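Local coordinates for protein citrate synthase (Mycobacterium tuberculosis, PDB 4TVM) that catalyses the condensation of oxaloacetate with acetyl-CoA and water to give citrate and CoA, the entry step of the Krebs cycle, at residues P135-V140 against A169-I174; D223-L228 against F367-I372; N260-P265 against L386-R391. All coordinates share one frame; numbering follows the deposited sequence.

Contact 1. Residues P135-V140 against A169-I174; sequences PVLSSV and AKLPTI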
ATOM      1  N   PRO A 135      -0.173 -12.093   8.453  1.00 46.00           N
ATOM      2  CA  PRO A 135      -1.269 -11.231   8.889  1.00 47.93           C
ATOM      3  C   PRO A 135      -0.991 -10.445  10.158  1.00 45.77           C
ATOM      4  O   PRO A 135      -1.319  -9.262  10.259  1.00 53.55           O
ATOM      5  CB  PRO A 135      -2.408 -12.222   9.152  1.00 47.22           C
ATOM      6  CG  PRO A 135      -2.134 -13.374   8.260  1.00 46.95           C
ATOM      7  CD  PRO A 135      -0.664 -13.380   7.936  1.00 47.50           C
ATOM      8  N   VAL A 136      -0.406 -11.122  11.123  1.00 39.35           N
ATOM      9  CA  VAL A 136      -0.132 -10.554  12.413  1.00 35.63           C
ATOM     10  C   VAL A 136       0.811  -9.391  12.297  1.00 36.54           C
ATOM     11  O   VAL A 136       0.614  -8.373  12.921  1.00 40.47           O
ATOM     12  CB  VAL A 136       0.529 -11.602  13.334  1.00 35.14           C
ATOM     13  CG1 VAL A 136       0.727 -11.023  14.727  1.00 36.13           C
ATOM     14  CG2 VAL A 136      -0.318 -12.865  13.406  1.00 31.07           C
ATOM     15  N   LEU A 137       1.860  -9.572  11.514  1.00 40.04           N
ATOM     16  CA  LEU A 137       2.862  -8.532  11.257  1.00 41.33           C
ATOM     17  C   LEU A 137       2.322  -7.288  10.535  1.00 40.33           C
ATOM     18  O   LEU A 137       2.705  -6.165  10.848  1.00 38.41           O
ATOM     19  CB  LEU A 137       3.998  -9.152  10.440  1.00 42.99           C
ATOM     20  CG  LEU A 137       4.911  -8.305   9.557  1.00 43.32           C
ATOM     21  CD1 LEU A 137       6.040  -7.745  10.366  1.00 44.90           C
ATOM     22  CD2 LEU A 137       5.477  -9.169   8.437  1.00 49.77           C
ATOM     23  N   SER A 138       1.471  -7.444   9.541  1.00 39.84           N
ATOM     24  CA  SER A 138       0.895  -6.230   8.932  1.00 43.98           C
ATOM     25  C   SER A 138       0.022  -5.516   9.990  1.00 42.84           C
ATOM     26  O   SER A 138       0.013  -4.281  10.098  1.00 37.83           O
ATOM     27  CB  SER A 138       0.040  -6.601   7.737  1.00 45.27           C
ATOM     28  OG  SER A 138      -0.771  -7.716   8.103  1.00 48.14           O
ATOM     29  N   SER A 139      -0.688  -6.313  10.787  1.00 37.17           N
ATOM     30  CA  SER A 139      -1.609  -5.756  11.734  1.00 38.25           C
ATOM     31  C   SER A 139      -0.845  -4.929  12.743  1.00 39.49           C
ATOM     32  O   SER A 139      -1.251  -3.812  13.075  1.00 44.67           O
ATOM     33  CB  SER A 139      -2.393  -6.871  12.406  1.00 36.27           C
ATOM     34  OG  SER A 139      -3.525  -6.364  13.073  1.00 35.19           O
ATOM     35  N   VAL A 140       0.270  -5.486  13.210  1.00 37.24           N
ATOM     36  CA  VAL A 140       1.054  -4.889  14.289  1.00 35.31           C
ATOM     37  C   VAL A 140       1.832  -3.658  13.815  1.00 34.28           C
ATOM     38  O   VAL A 140       1.960  -2.691  14.513  1.00 37.92           O
ATOM     39  CB  VAL A 140       1.970  -5.952  14.914  1.00 35.81           C
ATOM     40  CG1 VAL A 140       2.825  -5.359  16.025  1.00 36.88           C
ATOM     41  CG2 VAL A 140       1.117  -7.076  15.495  1.00 36.06           C
ATOM     42  N   ALA A 169      14.920  -1.604  14.596  1.00 46.17           N
ATOM     43  CA  ALA A 169      15.058  -2.364  15.860  1.00 44.69           C
ATOM     44  C   ALA A 169      13.883  -3.257  16.095  1.00 41.48           C
ATOM     45  O   ALA A 169      14.055  -4.426  16.383  1.00 42.53           O
ATOM     46  CB  ALA A 169      15.210  -1.445  17.054  1.00 41.02           C
ATOM     47  N   LYS A 170      12.683  -2.691  16.013  1.00 43.25           N
ATOM     48  CA  LYS A 170      11.481  -3.393  16.477  1.00 44.26           C
ATOM     49  C   LYS A 170      10.847  -4.378  15.505  1.00 41.27           C
ATOM     50  O   LYS A 170      10.095  -5.237  15.940  1.00 40.56           O
ATOM     51  CB  LYS A 170      10.423  -2.404  16.906  1.00 43.61           C
ATOM     52  CG  LYS A 170      10.925  -1.490  17.978  1.00 42.36           C
ATOM     53  CD  LYS A 170       9.800  -0.689  18.599  1.00 41.81           C
ATOM     54  CE  LYS A 170      10.259  -0.190  19.968  1.00 41.42           C
ATOM     55  NZ  LYS A 170      10.855   1.149  19.823  1.00 43.53           N
ATOM     56  N   LEU A 171      11.141  -4.264  14.214  1.00 37.80           N
ATOM     57  CA  LEU A 171      10.522  -5.145  13.243  1.00 36.91           C
ATOM     58  C   LEU A 171      10.984  -6.578  13.308  1.00 36.64           C
ATOM     59  O   LEU A 171      10.173  -7.471  13.076  1.00 38.07           O
ATOM     60  CB  LEU A 171      10.729  -4.646  11.855  1.00 37.29           C
ATOM     61  CG  LEU A 171       9.745  -5.352  10.917  1.00 37.82           C
ATOM     62  CD1 LEU A 171       8.456  -4.592  10.898  1.00 38.27           C
ATOM     63  CD2 LEU A 171      10.287  -5.439   9.508  1.00 40.05           C
ATOM     64  N   PRO A 172      12.281  -6.823  13.622  1.00 40.09           N
ATOM     65  CA  PRO A 172      12.590  -8.226  13.884  1.00 37.19           C
ATOM     66  C   PRO A 172      11.939  -8.760  15.118  1.00 36.55           C
ATOM     67  O   PRO A 172      11.536  -9.907  15.135  1.00 38.36           O
ATOM     68  CB  PRO A 172      14.083  -8.192  14.100  1.00 38.51           C
ATOM     69  CG  PRO A 172      14.521  -7.157  13.143  1.00 37.04           C
ATOM     70  CD  PRO A 172      13.543  -6.071  13.453  1.00 38.63           C
ATOM     71  N   THR A 173      11.832  -7.944  16.152  1.00 37.33           N
ATOM     72  CA  THR A 173      11.132  -8.347  17.351  1.00 35.77           C
ATOM     73  C   THR A 173       9.699  -8.741  17.079  1.00 35.35           C
ATOM     74  O   THR A 173       9.233  -9.733  17.598  1.00 32.53           O
ATOM     75  CB  THR A 173      11.096  -7.186  18.311  1.00 40.21           C
ATOM     76  OG1 THR A 173      12.445  -6.744  18.529  1.00 47.03           O
ATOM     77  CG2 THR A 173      10.479  -7.586  19.617  1.00 41.28           C
ATOM     78  N   ILE A 174       9.023  -7.955  16.249  1.00 34.21           N
ATOM     79  CA  ILE A 174       7.646  -8.217  15.864  1.00 33.87           C
ATOM     80  C   ILE A 174       7.491  -9.488  15.055  1.00 34.21           C
ATOM     81  O   ILE A 174       6.516 -10.196  15.213  1.00 34.45           O
ATOM     82  CB  ILE A 174       7.134  -7.056  14.986  1.00 37.17           C
ATOM     83  CG1 ILE A 174       7.033  -5.789  15.811  1.00 36.12           C
ATOM     84  CG2 ILE A 174       5.740  -7.334  14.407  1.00 38.12           C
ATOM     85  CD1 ILE A 174       6.722  -4.584  14.972  1.00 36.75           C
TER

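Contact 2. Residues D223-L228 against F367-I372; sequences DMLFIL and FYTGLI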
ATOM      1  N   ASP A 223      22.391 -13.421   8.161  1.00 51.22           N
ATOM      2  CA  ASP A 223      22.889 -12.053   7.991  1.00 49.32           C
ATOM      3  C   ASP A 223      23.192 -11.760   6.542  1.00 50.64           C
ATOM      4  O   ASP A 223      22.762 -10.754   5.990  1.00 56.19           O
ATOM      5  CB  ASP A 223      24.141 -11.842   8.833  1.00 51.72           C
ATOM      6  CG  ASP A 223      24.472 -10.387   9.020  1.00 49.90           C
ATOM      7  OD1 ASP A 223      24.903  -9.753   8.055  1.00 50.30           O
ATOM      8  OD2 ASP A 223      24.285  -9.862  10.130  1.00 53.48           O
ATOM      9  N   MET A 224      23.908 -12.670   5.903  1.00 52.87           N
ATOM     10  CA  MET A 224      24.197 -12.516   4.486  1.00 51.15           C
ATOM     11  C   MET A 224      22.913 -12.423   3.681  1.00 50.68           C
ATOM     12  O   MET A 224      22.761 -11.537   2.844  1.00 55.27           O
ATOM     13  CB  MET A 224      25.034 -13.688   3.990  1.00 50.79           C
ATOM     14  CG  MET A 224      25.590 -13.484   2.600  1.00 56.03           C
ATOM     15  SD  MET A 224      26.791 -14.748   2.116  1.00 62.47           S
ATOM     16  CE  MET A 224      25.725 -15.919   1.283  1.00 62.85           C
ATOM     17  N   LEU A 225      21.980 -13.332   3.940  1.00 44.35           N
ATOM     18  CA  LEU A 225      20.757 -13.388   3.152  1.00 44.90           C
ATOM     19  C   LEU A 225      19.895 -12.099   3.202  1.00 48.10           C
ATOM     20  O   LEU A 225      19.183 -11.773   2.244  1.00 48.83           O
ATOM     21  CB  LEU A 225      19.927 -14.592   3.586  1.00 47.31           C
ATOM     22  CG  LEU A 225      19.987 -15.791   2.648  1.00 46.91           C
ATOM     23  CD1 LEU A 225      19.456 -17.022   3.354  1.00 48.65           C
ATOM     24  CD2 LEU A 225      19.175 -15.485   1.404  1.00 49.69           C
ATOM     25  N   PHE A 226      19.940 -11.379   4.320  1.00 44.42           N
ATOM     26  CA  PHE A 226      19.304 -10.087   4.390  1.00 43.21           C
ATOM     27  C   PHE A 226      20.054  -9.043   3.584  1.00 43.96           C
ATOM     28  O   PHE A 226      19.453  -8.127   3.060  1.00 46.28           O
ATOM     29  CB  PHE A 226      19.188  -9.620   5.831  1.00 48.93           C
ATOM     30  CG  PHE A 226      18.255 -10.441   6.678  1.00 49.41           C
ATOM     31  CD1 PHE A 226      17.217 -11.173   6.121  1.00 52.10           C
ATOM     32  CD2 PHE A 226      18.392 -10.423   8.052  1.00 52.73           C
ATOM     33  CE1 PHE A 226      16.356 -11.897   6.919  1.00 51.68           C
ATOM     34  CE2 PHE A 226      17.536 -11.134   8.861  1.00 52.74           C
ATOM     35  CZ  PHE A 226      16.509 -11.868   8.294  1.00 54.20           C
ATOM     36  N   ILE A 227      21.362  -9.178   3.442  1.00 50.68           N
ATOM     37  CA  ILE A 227      22.110  -8.288   2.542  1.00 46.94           C
ATOM     38  C   ILE A 227      21.644  -8.514   1.112  1.00 44.25           C
ATOM     39  O   ILE A 227      21.361  -7.552   0.356  1.00 42.54           O
ATOM     40  CB  ILE A 227      23.634  -8.497   2.621  1.00 50.00           C
ATOM     41  CG1 ILE A 227      24.105  -8.381   4.077  1.00 54.25           C
ATOM     42  CG2 ILE A 227      24.356  -7.481   1.743  1.00 49.02           C
ATOM     43  CD1 ILE A 227      25.591  -8.585   4.304  1.00 53.92           C
ATOM     44  N   LEU A 228      21.501  -9.779   0.741  1.00 43.75           N
ATOM     45  CA  LEU A 228      21.062 -10.114  -0.626  1.00 40.64           C
ATOM     46  C   LEU A 228      19.702  -9.582  -0.937  1.00 43.40           C
ATOM     47  O   LEU A 228      19.425  -9.258  -2.088  1.00 46.54           O
ATOM     48  CB  LEU A 228      21.124 -11.607  -0.880  1.00 40.13           C
ATOM     49  CG  LEU A 228      22.575 -12.099  -1.028  1.00 42.75           C
ATOM     50  CD1 LEU A 228      22.783 -13.481  -0.424  1.00 44.50           C
ATOM     51  CD2 LEU A 228      23.025 -12.076  -2.479  1.00 44.34           C
ATOM     52  N   PHE A 367      14.235 -20.329  -5.625  1.00 62.05           N
ATOM     53  CA  PHE A 367      14.254 -21.707  -5.193  1.00 59.63           C
ATOM     54  C   PHE A 367      15.254 -21.974  -4.083  1.00 61.67           C
ATOM     55  O   PHE A 367      14.931 -22.678  -3.120  1.00 59.92           O
ATOM     56  CB  PHE A 367      14.582 -22.562  -6.429  1.00 63.56           C
ATOM     57  CG  PHE A 367      14.810 -24.011  -6.151  1.00 65.26           C
ATOM     58  CD1 PHE A 367      16.062 -24.477  -5.800  1.00 68.23           C
ATOM     59  CD2 PHE A 367      13.787 -24.924  -6.321  1.00 69.43           C
ATOM     60  CE1 PHE A 367      16.277 -25.827  -5.582  1.00 69.45           C
ATOM     61  CE2 PHE A 367      13.995 -26.274  -6.101  1.00 67.87           C
ATOM     62  CZ  PHE A 367      15.241 -26.725  -5.730  1.00 66.22           C
ATOM     63  N   TYR A 368      16.467 -21.431  -4.207  1.00 61.60           N
ATOM     64  CA  TYR A 368      17.538 -21.774  -3.265  1.00 58.40           C
ATOM     65  C   TYR A 368      17.294 -21.130  -1.921  1.00 52.81           C
ATOM     66  O   TYR A 368      17.556 -21.741  -0.892  1.00 60.31           O
ATOM     67  CB  TYR A 368      18.932 -21.395  -3.785  1.00 58.53           C
ATOM     68  CG  TYR A 368      19.347 -22.185  -4.999  1.00 63.12           C
ATOM     69  CD1 TYR A 368      19.525 -23.562  -4.930  1.00 63.37           C
ATOM     70  CD2 TYR A 368      19.558 -21.557  -6.225  1.00 66.00           C
ATOM     71  CE1 TYR A 368      19.887 -24.294  -6.047  1.00 61.04           C
ATOM     72  CE2 TYR A 368      19.912 -22.282  -7.349  1.00 64.35           C
ATOM     73  CZ  TYR A 368      20.069 -23.648  -7.257  1.00 64.25           C
ATOM     74  OH  TYR A 368      20.447 -24.355  -8.382  1.00 72.78           O
ATOM     75  N   THR A 369      16.775 -19.908  -1.915  1.00 50.45           N
ATOM     76  CA  THR A 369      16.541 -19.204  -0.653  1.00 47.51           C
ATOM     77  C   THR A 369      15.508 -19.907   0.203  1.00 43.96           C
ATOM     78  O   THR A 369      15.566 -19.855   1.421  1.00 47.09           O
ATOM     79  CB  THR A 369      16.088 -17.763  -0.895  1.00 50.26           C
ATOM     80  OG1 THR A 369      16.883 -17.180  -1.935  1.00 50.96           O
ATOM     81  CG2 THR A 369      16.244 -16.939   0.380  1.00 53.47           C
ATOM     82  N   GLY A 370      14.552 -20.559  -0.435  1.00 44.63           N
ATOM     83  CA  GLY A 370      13.513 -21.287   0.276  1.00 46.04           C
ATOM     84  C   GLY A 370      14.101 -22.437   1.065  1.00 44.58           C
ATOM     85  O   GLY A 370      13.803 -22.625   2.259  1.00 46.94           O
ATOM     86  N   LEU A 371      14.960 -23.185   0.397  1.00 44.39           N
ATOM     87  CA  LEU A 371      15.577 -24.377   0.979  1.00 45.81           C
ATOM     88  C   LEU A 371      16.386 -23.996   2.174  1.00 45.41           C
ATOM     89  O   LEU A 371      16.289 -24.633   3.212  1.00 46.53           O
ATOM     90  CB  LEU A 371      16.487 -25.051  -0.032  1.00 46.53           C
ATOM     91  CG  LEU A 371      15.818 -25.240  -1.395  1.00 48.90           C
ATOM     92  CD1 LEU A 371      16.785 -25.917  -2.359  1.00 50.30           C
ATOM     93  CD2 LEU A 371      14.507 -26.009  -1.255  1.00 46.54           C
ATOM     94  N   ILE A 372      17.166 -22.928   2.030  1.00 46.26           N
ATOM     95  CA  ILE A 372      17.992 -22.422   3.132  1.00 44.93           C
ATOM     96  C   ILE A 372      17.128 -22.057   4.325  1.00 43.53           C
ATOM     97  O   ILE A 372      17.310 -22.577   5.426  1.00 43.81           O
ATOM     98  CB  ILE A 372      18.790 -21.181   2.705  1.00 48.20           C
ATOM     99  CG1 ILE A 372      19.763 -21.554   1.584  1.00 50.08           C
ATOM    100  CG2 ILE A 372      19.571 -20.611   3.879  1.00 49.85           C
ATOM    101  CD1 ILE A 372      20.673 -20.429   1.165  1.00 52.27           C
TER

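Contact 3. Residues N260-P265 against L386-R391; sequences NALWGP and LFALGR. With OAA (oxaloacetate ion), chain B.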
ATOM      1  N   ASN A 260       2.062  -4.929   2.758  1.00 40.94           N
ATOM      2  CA  ASN A 260       0.893  -5.466   2.087  1.00 41.27           C
ATOM      3  C   ASN A 260       1.239  -5.835   0.631  1.00 40.07           C
ATOM      4  O   ASN A 260       0.810  -6.889   0.138  1.00 33.92           O
ATOM      5  CB  ASN A 260      -0.252  -4.464   2.089  1.00 43.43           C
ATOM      6  CG  ASN A 260      -0.781  -4.149   3.469  1.00 45.84           C
ATOM      7  OD1 ASN A 260      -0.624  -4.908   4.412  1.00 51.93           O
ATOM      8  ND2 ASN A 260      -1.433  -3.011   3.584  1.00 46.56           N
ATOM      9  N   ALA A 261       1.970  -4.971  -0.076  1.00 36.65           N
ATOM     10  CA  ALA A 261       2.347  -5.297  -1.488  1.00 38.08           C
ATOM     11  C   ALA A 261       3.161  -6.568  -1.528  1.00 38.02           C
ATOM     12  O   ALA A 261       2.959  -7.416  -2.374  1.00 42.10           O
ATOM     13  CB  ALA A 261       3.131  -4.177  -2.145  1.00 35.14           C
ATOM     14  N   LEU A 262       4.047  -6.710  -0.561  1.00 39.12           N
ATOM     15  CA  LEU A 262       4.876  -7.901  -0.440  1.00 40.79           C
ATOM     16  C   LEU A 262       4.082  -9.174  -0.227  1.00 38.43           C
ATOM     17  O   LEU A 262       4.493 -10.244  -0.642  1.00 40.06           O
ATOM     18  CB  LEU A 262       5.879  -7.722   0.704  1.00 40.02           C
ATOM     19  CG  LEU A 262       7.108  -8.611   0.626  1.00 40.81           C
ATOM     20  CD1 LEU A 262       8.041  -8.125  -0.465  1.00 36.19           C
ATOM     21  CD2 LEU A 262       7.792  -8.674   1.989  1.00 41.63           C
ATOM     22  N   TRP A 263       2.933  -9.066   0.410  1.00 40.92           N
ATOM     23  CA  TRP A 263       2.117 -10.237   0.657  1.00 41.20           C
ATOM     24  C   TRP A 263       1.341 -10.794  -0.537  1.00 40.44           C
ATOM     25  O   TRP A 263       0.126 -10.863  -0.526  1.00 35.30           O
ATOM     26  CB  TRP A 263       1.163  -9.951   1.788  1.00 43.79           C
ATOM     27  CG  TRP A 263       0.627 -11.198   2.348  1.00 49.25           C
ATOM     28  CD1 TRP A 263       1.022 -12.496   2.059  1.00 48.53           C
ATOM     29  CD2 TRP A 263      -0.397 -11.293   3.320  1.00 49.89           C
ATOM     30  NE1 TRP A 263       0.275 -13.379   2.806  1.00 54.39           N
ATOM     31  CE2 TRP A 263      -0.604 -12.665   3.583  1.00 51.37           C
ATOM     32  CE3 TRP A 263      -1.173 -10.348   3.996  1.00 49.38           C
ATOM     33  CZ2 TRP A 263      -1.552 -13.106   4.485  1.00 54.27           C
ATOM     34  CZ3 TRP A 263      -2.117 -10.789   4.889  1.00 50.48           C
ATOM     35  CH2 TRP A 263      -2.304 -12.151   5.125  1.00 53.11           C
ATOM     36  N   GLY A 264       2.049 -11.237  -1.563  1.00 39.98           N
ATOM     37  CA  GLY A 264       1.371 -11.817  -2.720  1.00 39.83           C
ATOM     38  C   GLY A 264       2.372 -12.678  -3.436  1.00 39.84           C
ATOM     39  O   GLY A 264       3.568 -12.393  -3.355  1.00 45.96           O
ATOM     40  N   PRO A 265       1.914 -13.754  -4.093  1.00 37.90           N
ATOM     41  CA  PRO A 265       2.828 -14.812  -4.571  1.00 39.14           C
ATOM     42  C   PRO A 265       3.844 -14.425  -5.659  1.00 42.10           C
ATOM     43  O   PRO A 265       4.898 -15.032  -5.745  1.00 49.47           O
ATOM     44  CB  PRO A 265       1.865 -15.883  -5.113  1.00 39.90           C
ATOM     45  CG  PRO A 265       0.585 -15.664  -4.401  1.00 36.97           C
ATOM     46  CD  PRO A 265       0.504 -14.181  -4.170  1.00 38.44           C
ATOM     47  N   LEU A 386      10.422 -12.927   6.488  1.00 42.44           N
ATOM     48  CA  LEU A 386      11.891 -12.866   6.390  1.00 42.71           C
ATOM     49  C   LEU A 386      12.243 -11.941   5.278  1.00 36.47           C
ATOM     50  O   LEU A 386      13.160 -11.141   5.381  1.00 35.64           O
ATOM     51  CB  LEU A 386      12.494 -14.254   6.133  1.00 43.29           C
ATOM     52  CG  LEU A 386      12.445 -15.151   7.373  1.00 43.50           C
ATOM     53  CD1 LEU A 386      12.526 -16.628   7.040  1.00 45.79           C
ATOM     54  CD2 LEU A 386      13.568 -14.780   8.307  1.00 44.61           C
ATOM     55  N   PHE A 387      11.468 -12.011   4.222  1.00 39.65           N
ATOM     56  CA  PHE A 387      11.678 -11.103   3.101  1.00 38.39           C
ATOM     57  C   PHE A 387      11.578  -9.648   3.516  1.00 39.20           C
ATOM     58  O   PHE A 387      12.459  -8.854   3.178  1.00 37.88           O
ATOM     59  CB  PHE A 387      10.680 -11.398   2.013  1.00 41.49           C
ATOM     60  CG  PHE A 387      10.982 -10.699   0.736  1.00 49.77           C
ATOM     61  CD1 PHE A 387      11.029  -9.312   0.682  1.00 54.06           C
ATOM     62  CD2 PHE A 387      11.205 -11.414  -0.427  1.00 46.45           C
ATOM     63  CE1 PHE A 387      11.316  -8.666  -0.501  1.00 51.57           C
ATOM     64  CE2 PHE A 387      11.493 -10.763  -1.609  1.00 45.52           C
ATOM     65  CZ  PHE A 387      11.562  -9.394  -1.648  1.00 47.01           C
ATOM     66  N   ALA A 388      10.523  -9.290   4.270  1.00 40.05           N
ATOM     67  CA  ALA A 388      10.314  -7.887   4.709  1.00 34.66           C
ATOM     68  C   ALA A 388      11.399  -7.366   5.650  1.00 34.79           C
ATOM     69  O   ALA A 388      11.846  -6.192   5.563  1.00 33.93           O
ATOM     70  CB  ALA A 388       8.974  -7.767   5.383  1.00 38.33           C
ATOM     71  N   LEU A 389      11.804  -8.225   6.585  1.00 33.18           N
ATOM     72  CA  LEU A 389      12.898  -7.881   7.506  1.00 32.64           C
ATOM     73  C   LEU A 389      14.128  -7.432   6.749  1.00 34.14           C
ATOM     74  O   LEU A 389      14.794  -6.493   7.167  1.00 38.37           O
ATOM     75  CB  LEU A 389      13.298  -9.085   8.350  1.00 30.30           C
ATOM     76  CG  LEU A 389      12.301  -9.477   9.403  1.00 32.32           C
ATOM     77  CD1 LEU A 389      12.916 -10.536  10.281  1.00 31.30           C
ATOM     78  CD2 LEU A 389      11.792  -8.271  10.227  1.00 32.26           C
ATOM     79  N   GLY A 390      14.451  -8.140   5.664  1.00 34.28           N
ATOM     80  CA  GLY A 390      15.649  -7.852   4.871  1.00 33.76           C
ATOM     81  C   GLY A 390      15.449  -6.628   4.028  1.00 36.50           C
ATOM     82  O   GLY A 390      16.322  -5.785   3.930  1.00 40.97           O
ATOM     83  N   ARG A 391      14.276  -6.514   3.427  1.00 38.63           N
ATOM     84  CA  ARG A 391      13.976  -5.372   2.575  1.00 37.64           C
ATOM     85  C   ARG A 391      13.747  -4.055   3.319  1.00 37.87           C
ATOM     86  O   ARG A 391      13.828  -2.964   2.712  1.00 38.52           O
ATOM     87  CB  ARG A 391      12.753  -5.688   1.726  1.00 36.59           C
ATOM     88  CG  ARG A 391      12.358  -4.579   0.790  1.00 38.94           C
ATOM     89  CD  ARG A 391      13.511  -4.127  -0.083  1.00 43.81           C
ATOM     90  NE  ARG A 391      14.006  -5.222  -0.918  1.00 50.88           N
ATOM     91  CZ  ARG A 391      13.382  -5.713  -1.995  1.00 56.71           C
ATOM     92  NH1 ARG A 391      12.200  -5.241  -2.393  1.00 62.28           N
ATOM     93  NH2 ARG A 391      13.928  -6.715  -2.665  1.00 57.91           N
TER
HETATM   94  O1  OAA B 501      14.213  -9.467  -4.204  1.00 57.08           O
HETATM   95  O2  OAA B 501      13.519 -11.570  -4.358  1.00 52.84           O
HETATM   96  O4  OAA B 501      12.100  -8.043  -8.168  1.00 47.75           O
HETATM   97  O5  OAA B 501      11.978  -6.521  -6.597  1.00 48.20           O
HETATM   98  O3  OAA B 501      12.261  -8.092  -4.744  1.00 55.21           O
HETATM   99  C1  OAA B 501      13.569 -10.383  -4.776  1.00 56.11           C
HETATM  100  C2  OAA B 501      12.840 -10.007  -6.036  1.00 54.44           C
HETATM  101  C3  OAA B 501      12.381  -8.582  -5.852  1.00 56.31           C
HETATM  102  C4  OAA B 501      12.107  -7.692  -6.963  1.00 53.78           C

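Contact 1. Residues P135-V140 against A169-I174
Leu171 and Leu137 meet first, each by its CD1 methyl, 4.0 Å apart. The two leucine side chains lie across one another at about a right angle. In Leu171, CG is swung trans to the amide nitrogen (chi1 -164°), which carries CD1 over to the facing helix although its CB does not point there. Pro172, next along, has its CB directed away from that helix. Its nitrogen has no hydrogen to give to the preceding turn, and helix 159-182 is kinked here. Helical bonding is in place again two residues on, where Ile174 N donates to Lys170 O at 2.9 Å. Ile174 then supplies most of this helix's contact surface. Its CG2 methyl fits between two partners, 4.1 Å from Leu137 CD1 and 3.9 Å from Val140 CG1. With Leu137 the side chains run crosswise, whereas Val140 and Ile174 face each other tip to tip, and the end methyl Ile174 CD1 also comes to 4.1 Å from Val140 CG1. All four side chains are apolar and buried. Away from this contact, Ser138 OG lies 2.7 Å from Pro135 O, above the carbonyl plane and on the same face as Ser139 N; it is also hydrogen-bonded to Met134 O, so its single proton must serve two carbonyls. The short helix segments run roughly antiparallel, at 145°, with axes 10.8 Å apart, a spacing bridged by branched side chains alone. Helix 383-403 packs against both of them, with Val385 on Leu137 and with Leu389 and Leu392 on Leu171. Helix 133-147 also meets the second subunit, where Ser139 O is hydrogen-bonded to Ser139 OG of that subunit, so the pair joins the helical core to the dimer interface.

Contact 2. Residues D223-L228 against F367-I372
Leu225 faces Thr369 and Ile372, and both of these direct a CG2 methyl at it by the same torsional choice: in each, CG2 stands trans to the amide nitrogen, leaving Thr369 OG1 (chi1 -43°) and Ile372 CG1 (chi1 -63°) on the nitrogen side. The leucine fork is divided between the two. Its CD2 lies 3.4 Å from Thr369 CG2, the side chains passing alongside in opposite senses. Its CD1 meets Ile372 CG2 at 3.6 Å, tip to tip. One residue of helix 216-229 thus spans a single turn of helix 367-375, and the nearest CA atoms, those of Leu225 and Thr369, are 8.1 Å apart. Helix 317-329 borders the pair, taking Met224 on Ile321 and Tyr368 on Val322, while Asn271 of helix 270-281 touches Thr369. Helix 367-375 starts directly after Asp366, which lines the oxaloacetate pocket and is the probable catalytic aspartate. In this family a small domain closes over a large one, and helix 367-375 probably belongs to the small domain. The join is methyl packing, non-directional and without polar bonds across it, although the Thr369 side chain is only about 7 Å from the oxaloacetate.

Contact 3. Residues N260-P265 against L386-R391
Leu262 ends helix 251-262 opposite Phe387 and Ala388 of helix 383-403, its CA 7.5 Å from that of Ala388, and the chain then leaves the helix through an inverse gamma turn centred on Trp263, closed by Gly264 N to Leu262 O. Leu262 makes the whole direct packing. Its CD1 sits over one face of the Phe387 ring, toward the CD1-CE1 side, 3.3 Å from CE1. Leu262 CD2 lies 3.5 Å from Phe387 CD1 and packs on Ala388 CB at 3.7 Å. The phenyl ring stands trans to its own amide nitrogen (chi1 -169°), and turns its rim to the oxaloacetate: keto oxygen O3 lies in the ring plane, 3.4 Å from Phe387 CZ. Arg391, whose chain bends at chi2 and chi3, folds back so that Phe387 CE1 lies over the centre of one guanidinium face. Its NH2 donates to the same O3 at 3.0 Å in a nearly straight bond (165°), and NE is held by His229 O. His229 also meets the phenyl ring. One helical turn therefore gives the keto group a charged donor and an aromatic edge, with Leu262 as second-shell support; the arginine, whose NH2 is also 3.2 Å from carboxylate O1, could help polarise the carbonyl.

How the contacts relate
Helix 383-403 is the common element. It supplies 386-391 to contact 3, and its Leu389 CD2 lies 3.3 Å from Leu171 CD2 of contact 1. Contact 1 also touches the other half of contact 3, where Pro135 meets Trp263; their centres are about 12 Å apart. The centres of contacts 2 and 3 are about 13 Å apart, and the two touch through Phe226, but contacts 1 and 2, with centres about 20 Å apart, do not. Along the chain contact 1 closes first, whereas the segments of contacts 2 and 3 alternate, helix 367-375 coming just before helix 383-403. Contacts 1 and 3 both border the second subunit, and contact 3 also lines the oxaloacetate pocket; contact 2 touches no other chain.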